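Local coordinates for protein Co-type Nitrile Hydratase beta subunit (Pseudomonas putida, PDB 3QYH) that probably pairs with a cobalt-carrying partner subunit to form nitrile hydratase, the enzyme that adds water to nitriles to give amides, at residues 52-55 with 56-59; 30-33 with 34-38; 17-20 with 21-24; 188-192 with 193-197; 98-101 with 102-105. All blocks are in the same frame, centred on the assembly; numbering follows the deposited sequence.

How the contacts relate
Contacts 1 and 2 are the buried ones, and both are helical: 52-59 closes helix 48-56, while 30-38 runs within helix 28-43, the helix before it in the chain. Contacts 3 and 5 lie at the surface in loops and rely on polar reach, through a water in 17-24 and a lysine ammonium in 98-105. Contact 4, partly buried, stands apart in the C-terminal region, where a strand turns into a short helix; its centre is about 51 Å from that of contact 5. Contact 1 has an arginine near the cobalt and a histidine-carboxylate bond, whereas contact 2 rests on helix backbone bonds and one serine hydroxyl, its apolar side chains packing on other elements.

Contact 1. Residues 52-55 with 56-59; sequences RHSI and ERMG
His53 donates from ND1 to Glu56 OE1 over 2.9 Å in an almost straight bond (174°). The acceptor lies in the imidazole plane, whereas the carboxylate stands nearly perpendicular to the ring and is met on its anti side. With CG anti to the backbone N (chi1 -172°), the ring lies toward the following turn, within reach of Glu56 and Arg57. The tight part is here: Arg57 CG rides over one ring face, 4.0 Å from the centroid, as a CH-pi contact, and Glu56 OE1 takes a second bond from His147. Without the imidazole, as with an alanine here, Glu56 OE1 would probably lose one of its donors and the aliphatic part of Arg57 its platform. The outer side is looser: Arg57 is exposed, and its guanidinium continues past Ser54 to a salt bridge with Glu82. Ile55 CG2 and Met58 SD touch lightly at 4.3 Å, both side chains packing inward on helices 60-65 and 68-82. The backbone marks the helix end: Glu56 N still bonds Arg52 O at 3.1 Å, but Met58 N returns to Ile55 O. The guanidinium of Arg52 leads off to a modified side chain of the partner protein's chain, and the Arg52 side chain comes within about 5 Å of the cobalt(III) ion. A His-carboxylate hydrogen bond at a helix C-terminus thus lies beside what is, in this family, the active site.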
loop_
_atom_site.group_PDB
_atom_site.type_symbol
_atom_site.label_atom_id
_atom_site.label_comp_id
_atom_site.label_asym_id
_atom_site.label_seq_id
_atom_site.Cartn_x
_atom_site.Cartn_y
_atom_site.Cartn_z
ATOM N N ARG B 52 2.040 11.483 -1.516
ATOM C CA ARG B 52 1.436 11.064 -0.239
ATOM C C ARG B 52 1.158 12.255 0.664
ATOM O O ARG B 52 0.100 12.336 1.283
ATOM C CB ARG B 52 2.330 10.078 0.509
ATOM C CG ARG B 52 2.506 8.731 -0.193
ATOM C CD ARG B 52 3.002 7.676 0.797
ATOM N NE ARG B 52 3.069 6.350 0.178
ATOM C CZ ARG B 52 4.158 5.874 -0.412
ATOM N NH1 ARG B 52 5.271 6.604 -0.448
ATOM N NH2 ARG B 52 4.139 4.671 -0.959
ATOM N N HIS B 53 2.113 13.182 0.758
ATOM C CA HIS B 53 1.962 14.284 1.699
ATOM C C HIS B 53 0.904 15.292 1.245
ATOM O O HIS B 53 0.323 16.006 2.058
ATOM C CB HIS B 53 3.309 14.984 1.946
ATOM C CG HIS B 53 3.257 15.997 3.049
ATOM N ND1 HIS B 53 2.757 15.706 4.304
ATOM C CD2 HIS B 53 3.642 17.297 3.086
ATOM C CE1 HIS B 53 2.831 16.786 5.061
ATOM N NE2 HIS B 53 3.371 17.760 4.350
ATOM N N SER B 54 0.678 15.365 -0.058
ATOM C CA SER B 54 -0.395 16.183 -0.598
ATOM C C SER B 54 -1.748 15.684 -0.109
ATOM O O SER B 54 -2.598 16.474 0.283
ATOM C CB SER B 54 -0.342 16.201 -2.135
ATOM O OG SER B 54 -1.457 16.900 -2.648
ATOM N N ILE B 55 -1.934 14.365 -0.108
ATOM C CA ILE B 55 -3.164 13.763 0.416
ATOM C C ILE B 55 -3.286 14.049 1.910
ATOM O O ILE B 55 -4.371 14.400 2.395
ATOM C CB ILE B 55 -3.186 12.247 0.162
ATOM C CG1 ILE B 55 -3.401 11.970 -1.330
ATOM C CG2 ILE B 55 -4.297 11.558 0.977
ATOM C CD1 ILE B 55 -3.224 10.484 -1.715
ATOM N N GLU B 56 -2.166 13.924 2.628
ATOM C CA GLU B 56 -2.129 14.170 4.078
ATOM C C GLU B 56 -2.594 15.591 4.436
ATOM O O GLU B 56 -3.141 15.837 5.525
ATOM C CB GLU B 56 -0.710 13.917 4.615
ATOM C CG GLU B 56 -0.344 12.418 4.588
ATOM C CD GLU B 56 1.133 12.135 4.838
ATOM O OE1 GLU B 56 1.897 13.079 5.137
ATOM O OE2 GLU B 56 1.525 10.946 4.730
ATOM N N ARG B 57 -2.381 16.515 3.508
ATOM C CA ARG B 57 -2.664 17.924 3.738
ATOM C C ARG B 57 -4.064 18.359 3.321
ATOM O O ARG B 57 -4.403 19.534 3.426
ATOM C CB ARG B 57 -1.617 18.789 3.021
ATOM C CG ARG B 57 -0.242 18.703 3.681
ATOM C CD ARG B 57 0.768 19.658 3.011
ATOM N NE ARG B 57 1.164 19.244 1.654
ATOM C CZ ARG B 57 0.918 19.948 0.546
ATOM N NH1 ARG B 57 0.250 21.121 0.595
ATOM N NH2 ARG B 57 1.352 19.497 -0.619
ATOM N N MET B 58 -4.885 17.440 2.832
ATOM C CA MET B 58 -6.229 17.851 2.462
ATOM C C MET B 58 -7.097 18.047 3.716
ATOM O O MET B 58 -6.737 17.604 4.801
ATOM C CB MET B 58 -6.835 16.915 1.400
ATOM C CG MET B 58 -7.213 15.540 1.836
ATOM S SD MET B 58 -7.453 14.485 0.371
ATOM C CE MET B 58 -9.070 15.003 -0.203
ATOM N N GLY B 59 -8.195 18.778 3.599
ATOM C CA GLY B 59 -9.028 19.009 4.773
ATOM C C GLY B 59 -9.466 17.676 5.360
ATOM O O GLY B 59 -9.792 16.766 4.606
#

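Contact 2. Residues 30-33 with 34-38; sequences EKTV and MSLLP
Glu30 to Met34, Lys31 to Ser35 and Thr32 to Leu36 are successive i to i+4 links of one alpha helix, 28-43, in the N-terminal region of the subunit. The backbone bonds come first. Met34 N reaches Glu30 O at 2.9 Å and Ser35 N reaches Lys31 O at 3.1 Å, both fairly straight. Leu36 N is more bent toward Thr32 O (136°) and adds a weak second bond to Val33 O. One turn on, Pro38 has no N-H to give, and the helix kinks there.

Side-chain polarity within the contact rests on Ser35. Its OG sits between the backbone N and the carbonyl carbon (chi1 66°), which turns the hydroxyl back on the preceding turn, 3.1 Å from Lys31 O and 3.2 Å from Thr32 O. The charged ends look elsewhere: Glu30 OE1 accepts from the backbone N atoms of Arg26 and Tyr27, and Lys31 forms a salt bridge with Asp28.

Apolar contact is mostly with other elements. Val33 and Leu37 rest on Trp72 and Leu36 on Phe76, all of helix 68-82, while the partner protein's chain packs apolar side chains against Thr32, Val33, Ser35 and Leu36. Between the turns themselves the apolar touch is slight, with Thr32 CG2 4.5 Å from Leu36 CD1. Closer in, Leu36 CG lies 3.2 Å from Thr32 O.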
loop_
_atom_site.group_PDB
_atom_site.type_symbol
_atom_site.label_atom_id
_atom_site.label_comp_id
_atom_site.label_asym_id
_atom_site.label_seq_id
_atom_site.Cartn_x
_atom_site.Cartn_y
_atom_site.Cartn_z
ATOM N N GLU B 30 -13.033 6.643 -12.210
ATOM C CA GLU B 30 -11.898 6.092 -11.463
ATOM C C GLU B 30 -10.773 5.584 -12.367
ATOM O O GLU B 30 -9.599 5.639 -12.001
ATOM C CB GLU B 30 -12.353 4.962 -10.535
ATOM C CG GLU B 30 -13.270 5.426 -9.392
ATOM C CD GLU B 30 -13.716 4.262 -8.503
ATOM O OE1 GLU B 30 -13.781 3.119 -9.002
ATOM O OE2 GLU B 30 -13.988 4.496 -7.303
ATOM N N LYS B 31 -11.133 5.064 -13.536
ATOM C CA LYS B 31 -10.122 4.570 -14.468
ATOM C C LYS B 31 -9.215 5.704 -14.921
ATOM O O LYS B 31 -7.996 5.553 -14.994
ATOM C CB LYS B 31 -10.783 3.922 -15.693
ATOM C CG LYS B 31 -11.656 2.715 -15.335
ATOM C CD LYS B 31 -12.489 2.257 -16.529
ATOM C CE LYS B 31 -13.477 1.151 -16.108
ATOM N NZ LYS B 31 -14.318 0.663 -17.244
ATOM N N THR B 32 -9.828 6.826 -15.258
ATOM C CA THR B 32 -9.087 8.026 -15.646
ATOM C C THR B 32 -8.165 8.496 -14.527
ATOM O O THR B 32 -6.963 8.753 -14.749
ATOM C CB THR B 32 -10.078 9.161 -15.989
ATOM O OG1 THR B 32 -10.979 8.693 -17.000
ATOM C CG2 THR B 32 -9.342 10.412 -16.474
ATOM N N VAL B 33 -8.713 8.635 -13.321
ATOM C CA VAL B 33 -7.906 9.128 -12.203
ATOM C C VAL B 33 -6.742 8.173 -11.899
ATOM O O VAL B 33 -5.586 8.577 -11.730
ATOM C CB VAL B 33 -8.770 9.351 -10.929
ATOM C CG1 VAL B 33 -7.871 9.722 -9.759
ATOM C CG2 VAL B 33 -9.814 10.476 -11.178
ATOM N N MET B 34 -7.030 6.884 -11.830
ATOM C CA MET B 34 -5.974 5.927 -11.523
ATOM C C MET B 34 -4.848 6.000 -12.564
ATOM O O MET B 34 -3.674 6.036 -12.211
ATOM C CB MET B 34 -6.542 4.508 -11.449
ATOM C CG MET B 34 -5.517 3.462 -11.055
ATOM S SD MET B 34 -4.634 2.792 -12.512
ATOM C CE MET B 34 -3.030 2.497 -11.797
ATOM N N SER B 35 -5.204 6.071 -13.846
ATOM C CA SER B 35 -4.185 6.004 -14.898
ATOM C C SER B 35 -3.362 7.296 -15.007
ATOM O O SER B 35 -2.263 7.297 -15.557
ATOM C CB SER B 35 -4.796 5.630 -16.260
ATOM O OG SER B 35 -5.656 6.655 -16.703
ATOM N N LEU B 36 -3.880 8.386 -14.461
ATOM C CA LEU B 36 -3.142 9.646 -14.447
ATOM C C LEU B 36 -1.899 9.580 -13.572
ATOM O O LEU B 36 -0.897 10.265 -13.864
ATOM C CB LEU B 36 -4.038 10.789 -13.964
ATOM C CG LEU B 36 -5.043 11.309 -14.995
ATOM C CD1 LEU B 36 -5.919 12.397 -14.360
ATOM C CD2 LEU B 36 -4.326 11.833 -16.240
ATOM N N LEU B 37 -1.926 8.767 -12.509
ATOM C CA LEU B 37 -0.797 8.761 -11.583
ATOM C C LEU B 37 0.522 8.328 -12.226
ATOM O O LEU B 37 1.520 9.034 -12.119
ATOM C CB LEU B 37 -1.071 7.887 -10.364
ATOM C CG LEU B 37 -0.421 8.204 -9.021
ATOM C CD1 LEU B 37 -0.161 6.983 -8.127
ATOM C CD2 LEU B 37 0.670 9.304 -8.948
ATOM N N PRO B 38 0.541 7.160 -12.882
ATOM C CA PRO B 38 1.798 6.747 -13.530
ATOM C C PRO B 38 2.199 7.732 -14.622
ATOM O O PRO B 38 3.398 7.961 -14.861
ATOM C CB PRO B 38 1.453 5.395 -14.173
ATOM C CG PRO B 38 0.138 5.006 -13.615
ATOM C CD PRO B 38 -0.551 6.191 -13.096
#

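Contact 3. Residues 17-20 with 21-24; sequences YREP and NEPV
Glu19 lays its carboxylate against Glu22 and Pro23, OE2 meeting Pro23 CD at 3.5 Å and Glu22 CG at 3.8 Å. Its CG is anti to the backbone N (chi1 -174°), and the extended chain crosses the proline roughly at right angles. The contacts are van der Waals touches of an oxygen on carbon. The charge itself is answered by Arg26, which forms a salt bridge with OE1.

The backbone beneath is a type II beta turn from Glu19 to Glu22, with Pro20 and Asn21 at its corners. Asn21 takes the positive phi (58°) such a turn needs at its third position, and this brings its CB to 2.9 Å from Pro20 O. The turn is open at its mouth: Glu19 O and Glu22 N are 3.6 Å apart, with no hydrogen bond between them. A water does the bridging instead. It donates to Glu19 O over 2.7 Å and to Glu22 OE1 over 2.6 Å, joining the backbone of the turn's first residue to the side chain of its last.

Glu22 is also held from outside, since OE1 accepts from an aromatic side chain of the partner protein's chain and OE2 from that chain's backbone. Its two oxygens are therefore well supplied with donors, while Pro20 and Asn21 stay at the exposed apex. The turn lies on the surface in the loop that leads into helix 28-43, with Glu22 and Arg18 bonded to the partner subunit and Arg26, just before that helix, tying it back.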
loop_
_atom_site.group_PDB
_atom_site.type_symbol
_atom_site.label_atom_id
_atom_site.label_comp_id
_atom_site.label_asym_id
_atom_site.label_seq_id
_atom_site.Cartn_x
_atom_site.Cartn_y
_atom_site.Cartn_z
ATOM N N TYR B 17 -16.988 -2.989 6.376
ATOM C CA TYR B 17 -17.886 -3.392 5.308
ATOM C C TYR B 17 -17.091 -3.689 4.029
ATOM O O TYR B 17 -16.145 -2.978 3.715
ATOM C CB TYR B 17 -18.932 -2.311 5.046
ATOM C CG TYR B 17 -19.702 -2.567 3.777
ATOM C CD1 TYR B 17 -20.841 -3.376 3.776
ATOM C CD2 TYR B 17 -19.271 -2.034 2.571
ATOM C CE1 TYR B 17 -21.541 -3.625 2.609
ATOM C CE2 TYR B 17 -19.961 -2.263 1.408
ATOM C CZ TYR B 17 -21.088 -3.062 1.422
ATOM O OH TYR B 17 -21.731 -3.264 0.226
ATOM N N ARG B 18 -17.467 -4.756 3.321
ATOM C CA ARG B 18 -16.798 -5.156 2.086
ATOM C C ARG B 18 -17.831 -5.496 1.014
ATOM O O ARG B 18 -18.774 -6.222 1.265
ATOM C CB ARG B 18 -15.900 -6.358 2.351
ATOM C CG ARG B 18 -15.055 -6.187 3.582
ATOM C CD ARG B 18 -13.880 -7.106 3.556
ATOM N NE ARG B 18 -14.271 -8.493 3.717
ATOM C CZ ARG B 18 -13.418 -9.507 3.588
ATOM N NH1 ARG B 18 -12.142 -9.259 3.304
ATOM N NH2 ARG B 18 -13.833 -10.762 3.739
ATOM N N GLU B 19 -17.669 -4.936 -0.173
ATOM C CA GLU B 19 -18.606 -5.185 -1.258
ATOM C C GLU B 19 -18.339 -6.571 -1.868
ATOM O O GLU B 19 -17.207 -6.900 -2.228
ATOM C CB GLU B 19 -18.427 -4.104 -2.315
ATOM C CG GLU B 19 -19.423 -4.155 -3.444
ATOM C CD GLU B 19 -19.247 -2.977 -4.384
ATOM O OE1 GLU B 19 -19.765 -1.870 -4.092
ATOM O OE2 GLU B 19 -18.576 -3.163 -5.407
ATOM N N PRO B 20 -19.374 -7.408 -1.948
ATOM C CA PRO B 20 -19.221 -8.719 -2.593
ATOM C C PRO B 20 -18.905 -8.576 -4.092
ATOM O O PRO B 20 -19.523 -7.740 -4.771
ATOM C CB PRO B 20 -20.609 -9.345 -2.406
ATOM C CG PRO B 20 -21.160 -8.683 -1.177
ATOM C CD PRO B 20 -20.666 -7.265 -1.249
ATOM N N ASN B 21 -17.963 -9.352 -4.605
ATOM C CA ASN B 21 -17.673 -9.311 -6.037
ATOM C C ASN B 21 -17.283 -7.911 -6.531
ATOM O O ASN B 21 -17.701 -7.480 -7.610
ATOM C CB ASN B 21 -18.903 -9.767 -6.821
ATOM C CG ASN B 21 -19.294 -11.205 -6.514
ATOM O OD1 ASN B 21 -18.472 -12.127 -6.626
ATOM N ND2 ASN B 21 -20.560 -11.405 -6.136
ATOM N N GLU B 22 -16.492 -7.203 -5.738
ATOM C CA GLU B 22 -16.097 -5.834 -6.057
ATOM C C GLU B 22 -15.244 -5.793 -7.336
ATOM O O GLU B 22 -14.260 -6.538 -7.454
ATOM C CB GLU B 22 -15.303 -5.270 -4.885
ATOM C CG GLU B 22 -14.881 -3.815 -5.046
ATOM C CD GLU B 22 -14.170 -3.283 -3.806
ATOM O OE1 GLU B 22 -14.334 -3.847 -2.691
ATOM O OE2 GLU B 22 -13.443 -2.288 -3.943
ATOM N N PRO B 23 -15.619 -4.944 -8.304
ATOM C CA PRO B 23 -14.770 -4.799 -9.501
ATOM C C PRO B 23 -13.524 -3.965 -9.196
ATOM O O PRO B 23 -13.500 -3.265 -8.186
ATOM C CB PRO B 23 -15.650 -4.022 -10.479
ATOM C CG PRO B 23 -16.723 -3.356 -9.632
ATOM C CD PRO B 23 -16.718 -3.970 -8.258
ATOM N N VAL B 24 -12.512 -4.037 -10.054
ATOM C CA VAL B 24 -11.288 -3.243 -9.874
ATOM C C VAL B 24 -11.647 -1.780 -9.863
ATOM O O VAL B 24 -11.230 -1.036 -8.972
ATOM C CB VAL B 24 -10.261 -3.516 -11.011
ATOM C CG1 VAL B 24 -9.078 -2.551 -10.940
ATOM C CG2 VAL B 24 -9.792 -4.970 -10.956
HETATM O O HOH W 1 -14.718 -6.214 -1.613
#

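Contact 4. Residues 188-192 with 193-197; sequences VSFTS and VELWG
Thr191 is the N-cap of helix 192-196, and its OG1 accepts from Glu194 N over 3.0 Å. The hydroxyl sits between the backbone N and the carbonyl carbon (chi1 62°), which aims it at the first turn, where Glu194 CB also lies against it. Thr191 O is used as well, by Leu195 N at 3.2 Å and almost along the C=O axis. Ser192 O accepts from Trp196 N at 3.0 Å, and Gly197 N closes the helix on Val193 O at 2.8 Å. Ser192 OG, at the indole edge, takes a weak bond from Ser202 N. The other polar ends are met farther off: Glu194 OE2 by Val158 N, Trp196 NE1 by a backbone group of the partner protein's chain. The junction is a strand running straight into a short helix, at the C-terminal end of strand 183-191, an inner strand of the antiparallel sheet of the SH3-like C-terminal region, where Phe190 bonds by its backbone to Ile207. The apolar side of the turn is Leu195, whose CD2 approaches Phe190 CB at 3.6 Å and meets the ring obliquely. Shortening Leu195 to an alanine is likely to open a gap beside Phe190, Ile207 and Tyr153 and leave the phenyl ring freer to shift. Gly197, with positive phi (90°), leads the chain out of the helix, its O weakly bonded to Ser201 OG.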
loop_
_atom_site.group_PDB
_atom_site.type_symbol
_atom_site.label_atom_id
_atom_site.label_comp_id
_atom_site.label_asym_id
_atom_site.label_seq_id
_atom_site.Cartn_x
_atom_site.Cartn_y
_atom_site.Cartn_z
ATOM N N VAL B 188 10.398 -3.445 12.805
ATOM C CA VAL B 188 10.492 -3.471 14.256
ATOM C C VAL B 188 9.238 -4.107 14.811
ATOM O O VAL B 188 8.143 -3.745 14.401
ATOM C CB VAL B 188 10.628 -2.065 14.829
ATOM C CG1 VAL B 188 10.629 -2.113 16.367
ATOM C CG2 VAL B 188 11.882 -1.380 14.293
ATOM N N SER B 189 9.393 -5.049 15.746
ATOM C CA SER B 189 8.254 -5.784 16.290
ATOM C C SER B 189 7.880 -5.236 17.682
ATOM O O SER B 189 8.731 -5.084 18.550
ATOM C CB SER B 189 8.574 -7.284 16.372
ATOM O OG SER B 189 7.527 -8.011 16.956
ATOM N N PHE B 190 6.597 -4.944 17.870
ATOM C CA PHE B 190 6.072 -4.408 19.127
ATOM C C PHE B 190 5.046 -5.383 19.658
ATOM O O PHE B 190 4.246 -5.902 18.896
ATOM C CB PHE B 190 5.358 -3.069 18.887
ATOM C CG PHE B 190 6.246 -1.988 18.347
ATOM C CD1 PHE B 190 6.338 -1.772 16.981
ATOM C CD2 PHE B 190 6.961 -1.160 19.200
ATOM C CE1 PHE B 190 7.152 -0.765 16.464
ATOM C CE2 PHE B 190 7.795 -0.157 18.695
ATOM C CZ PHE B 190 7.877 0.052 17.329
ATOM N N THR B 191 5.029 -5.616 20.964
ATOM C CA THR B 191 3.978 -6.448 21.531
ATOM C C THR B 191 2.696 -5.652 21.616
ATOM O O THR B 191 2.716 -4.431 21.735
ATOM C CB THR B 191 4.293 -6.911 22.973
ATOM O OG1 THR B 191 4.400 -5.749 23.811
ATOM C CG2 THR B 191 5.601 -7.693 23.020
ATOM N N SER B 192 1.580 -6.359 21.585
ATOM C CA SER B 192 0.275 -5.733 21.733
ATOM C C SER B 192 0.191 -4.921 23.042
ATOM O O SER B 192 -0.382 -3.827 23.081
ATOM C CB SER B 192 -0.804 -6.812 21.686
ATOM O OG SER B 192 -2.100 -6.267 21.830
ATOM N N VAL B 193 0.763 -5.452 24.117
ATOM C CA VAL B 193 0.702 -4.764 25.407
ATOM C C VAL B 193 1.499 -3.477 25.381
ATOM O O VAL B 193 1.072 -2.462 25.914
ATOM C CB VAL B 193 1.174 -5.670 26.572
ATOM C CG1 VAL B 193 1.206 -4.893 27.885
ATOM C CG2 VAL B 193 0.242 -6.857 26.714
ATOM N N GLU B 194 2.662 -3.502 24.757
ATOM C CA GLU B 194 3.463 -2.287 24.653
ATOM C C GLU B 194 2.703 -1.186 23.913
ATOM O O GLU B 194 2.728 -0.018 24.315
ATOM C CB GLU B 194 4.785 -2.557 23.937
ATOM C CG GLU B 194 5.591 -1.289 23.638
ATOM C CD GLU B 194 6.277 -0.704 24.892
ATOM O OE1 GLU B 194 6.266 -1.350 25.960
ATOM O OE2 GLU B 194 6.840 0.400 24.809
ATOM N N LEU B 195 2.037 -1.531 22.816
ATOM C CA LEU B 195 1.335 -0.489 22.056
ATOM C C LEU B 195 0.056 0.011 22.732
ATOM O O LEU B 195 -0.191 1.193 22.758
ATOM C CB LEU B 195 1.011 -0.945 20.636
ATOM C CG LEU B 195 2.179 -1.348 19.740
ATOM C CD1 LEU B 195 1.599 -1.676 18.390
ATOM C CD2 LEU B 195 3.210 -0.233 19.644
ATOM N N TRP B 196 -0.745 -0.894 23.278
ATOM C CA TRP B 196 -2.116 -0.583 23.657
ATOM C C TRP B 196 -2.431 -0.718 25.142
ATOM O O TRP B 196 -3.524 -0.374 25.561
ATOM C CB TRP B 196 -3.103 -1.443 22.849
ATOM C CG TRP B 196 -2.767 -1.472 21.377
ATOM C CD1 TRP B 196 -2.397 -2.573 20.633
ATOM C CD2 TRP B 196 -2.751 -0.354 20.478
ATOM N NE1 TRP B 196 -2.164 -2.194 19.326
ATOM C CE2 TRP B 196 -2.361 -0.842 19.208
ATOM C CE3 TRP B 196 -3.027 1.013 20.619
ATOM C CZ2 TRP B 196 -2.247 -0.006 18.086
ATOM C CZ3 TRP B 196 -2.911 1.839 19.499
ATOM C CH2 TRP B 196 -2.522 1.329 18.256
ATOM N N GLY B 197 -1.477 -1.208 25.928
ATOM C CA GLY B 197 -1.664 -1.358 27.363
ATOM C C GLY B 197 -2.248 -2.704 27.775
ATOM O O GLY B 197 -2.673 -3.495 26.938
#

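Contact 5. Residues 98-101 with 102-105; sequences SGKT and ATPV
A trans first torsion (chi1 -175°) carries the Lys100 chain out, and it runs on extended until the last torsion bends it (chi4 -69°), which brings NZ down onto Ala102 O, two residues on, at 3.0 Å. The ammonium reaches that carbonyl in its plane and on a lone pair, so the bond is well directed. The chain leading there lies alongside the same oxygen, CG 3.4 Å from Ala102 O and CE a little farther. Beyond the bond, contacts fade: NZ is 3.9 Å from Thr103 OG1 and 4.2 Å from Pro104 CD, neither a hydrogen bond.

The lysine side chain thus folds alongside the two residues that follow it. The partner protein's chain also meets this stretch, with backbone hydrogen bonds from Ala102 and packing on Thr101, Ala102 and Pro104. Farther along, Val105 N bonds Asn43 OD1 at the end of helix 28-43.

Within the first residues, Thr101 N makes a weak bond to Gly99 O at 2.9 Å, which puts Lys100 at the centre of an inverse gamma turn, here in an exposed linker between helices 88-93 and 111-117.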
loop_
_atom_site.group_PDB
_atom_site.type_symbol
_atom_site.label_atom_id
_atom_site.label_comp_id
_atom_site.label_asym_id
_atom_site.label_seq_id
_atom_site.Cartn_x
_atom_site.Cartn_y
_atom_site.Cartn_z
ATOM N N SER B 98 -2.271 27.992 -22.956
ATOM C CA SER B 98 -1.461 28.241 -24.140
ATOM C C SER B 98 -1.006 27.033 -24.963
ATOM O O SER B 98 0.151 26.984 -25.394
ATOM C CB SER B 98 -0.226 29.038 -23.726
ATOM O OG SER B 98 0.596 28.267 -22.868
ATOM N N GLY B 99 -1.894 26.076 -25.210
ATOM C CA GLY B 99 -1.581 24.977 -26.124
ATOM C C GLY B 99 -0.650 23.873 -25.625
ATOM O O GLY B 99 -0.257 23.854 -24.453
ATOM N N LYS B 100 -0.298 22.950 -26.522
ATOM C CA LYS B 100 0.521 21.797 -26.157
ATOM C C LYS B 100 2.012 22.112 -25.973
ATOM O O LYS B 100 2.834 21.882 -26.873
ATOM C CB LYS B 100 0.344 20.664 -27.159
ATOM C CG LYS B 100 1.072 19.395 -26.756
ATOM C CD LYS B 100 0.849 18.309 -27.788
ATOM C CE LYS B 100 1.532 16.994 -27.402
ATOM N NZ LYS B 100 3.036 17.049 -27.451
ATOM N N THR B 101 2.355 22.605 -24.788
ATOM C CA THR B 101 3.729 22.966 -24.473
ATOM C C THR B 101 4.583 21.809 -23.961
ATOM O O THR B 101 5.809 21.903 -23.930
ATOM C CB THR B 101 3.758 24.101 -23.447
ATOM O OG1 THR B 101 2.795 23.828 -22.423
ATOM C CG2 THR B 101 3.394 25.422 -24.133
ATOM N N ALA B 102 3.951 20.707 -23.576
ATOM C CA ALA B 102 4.718 19.578 -23.078
ATOM C C ALA B 102 4.554 18.388 -23.985
ATOM O O ALA B 102 3.705 18.375 -24.878
ATOM C CB ALA B 102 4.299 19.219 -21.658
ATOM N N THR B 103 5.367 17.380 -23.719
ATOM C CA THR B 103 5.244 16.110 -24.392
ATOM C C THR B 103 5.116 15.019 -23.331
ATOM O O THR B 103 5.921 14.971 -22.403
ATOM C CB THR B 103 6.509 15.824 -25.229
ATOM O OG1 THR B 103 6.691 16.868 -26.188
ATOM C CG2 THR B 103 6.375 14.494 -25.954
ATOM N N PRO B 104 4.126 14.122 -23.478
ATOM C CA PRO B 104 3.943 13.102 -22.432
ATOM C C PRO B 104 5.117 12.159 -22.393
ATOM O O PRO B 104 5.566 11.686 -23.435
ATOM C CB PRO B 104 2.676 12.347 -22.873
ATOM C CG PRO B 104 1.980 13.263 -23.828
ATOM C CD PRO B 104 3.086 14.056 -24.513
ATOM N N VAL B 105 5.617 11.879 -21.200
ATOM C CA VAL B 105 6.695 10.913 -21.084
ATOM C C VAL B 105 6.153 9.495 -21.158
ATOM O O VAL B 105 6.780 8.621 -21.737
ATOM C CB VAL B 105 7.494 11.133 -19.782
ATOM C CG1 VAL B 105 8.505 10.021 -19.577
ATOM C CG2 VAL B 105 8.181 12.481 -19.840
#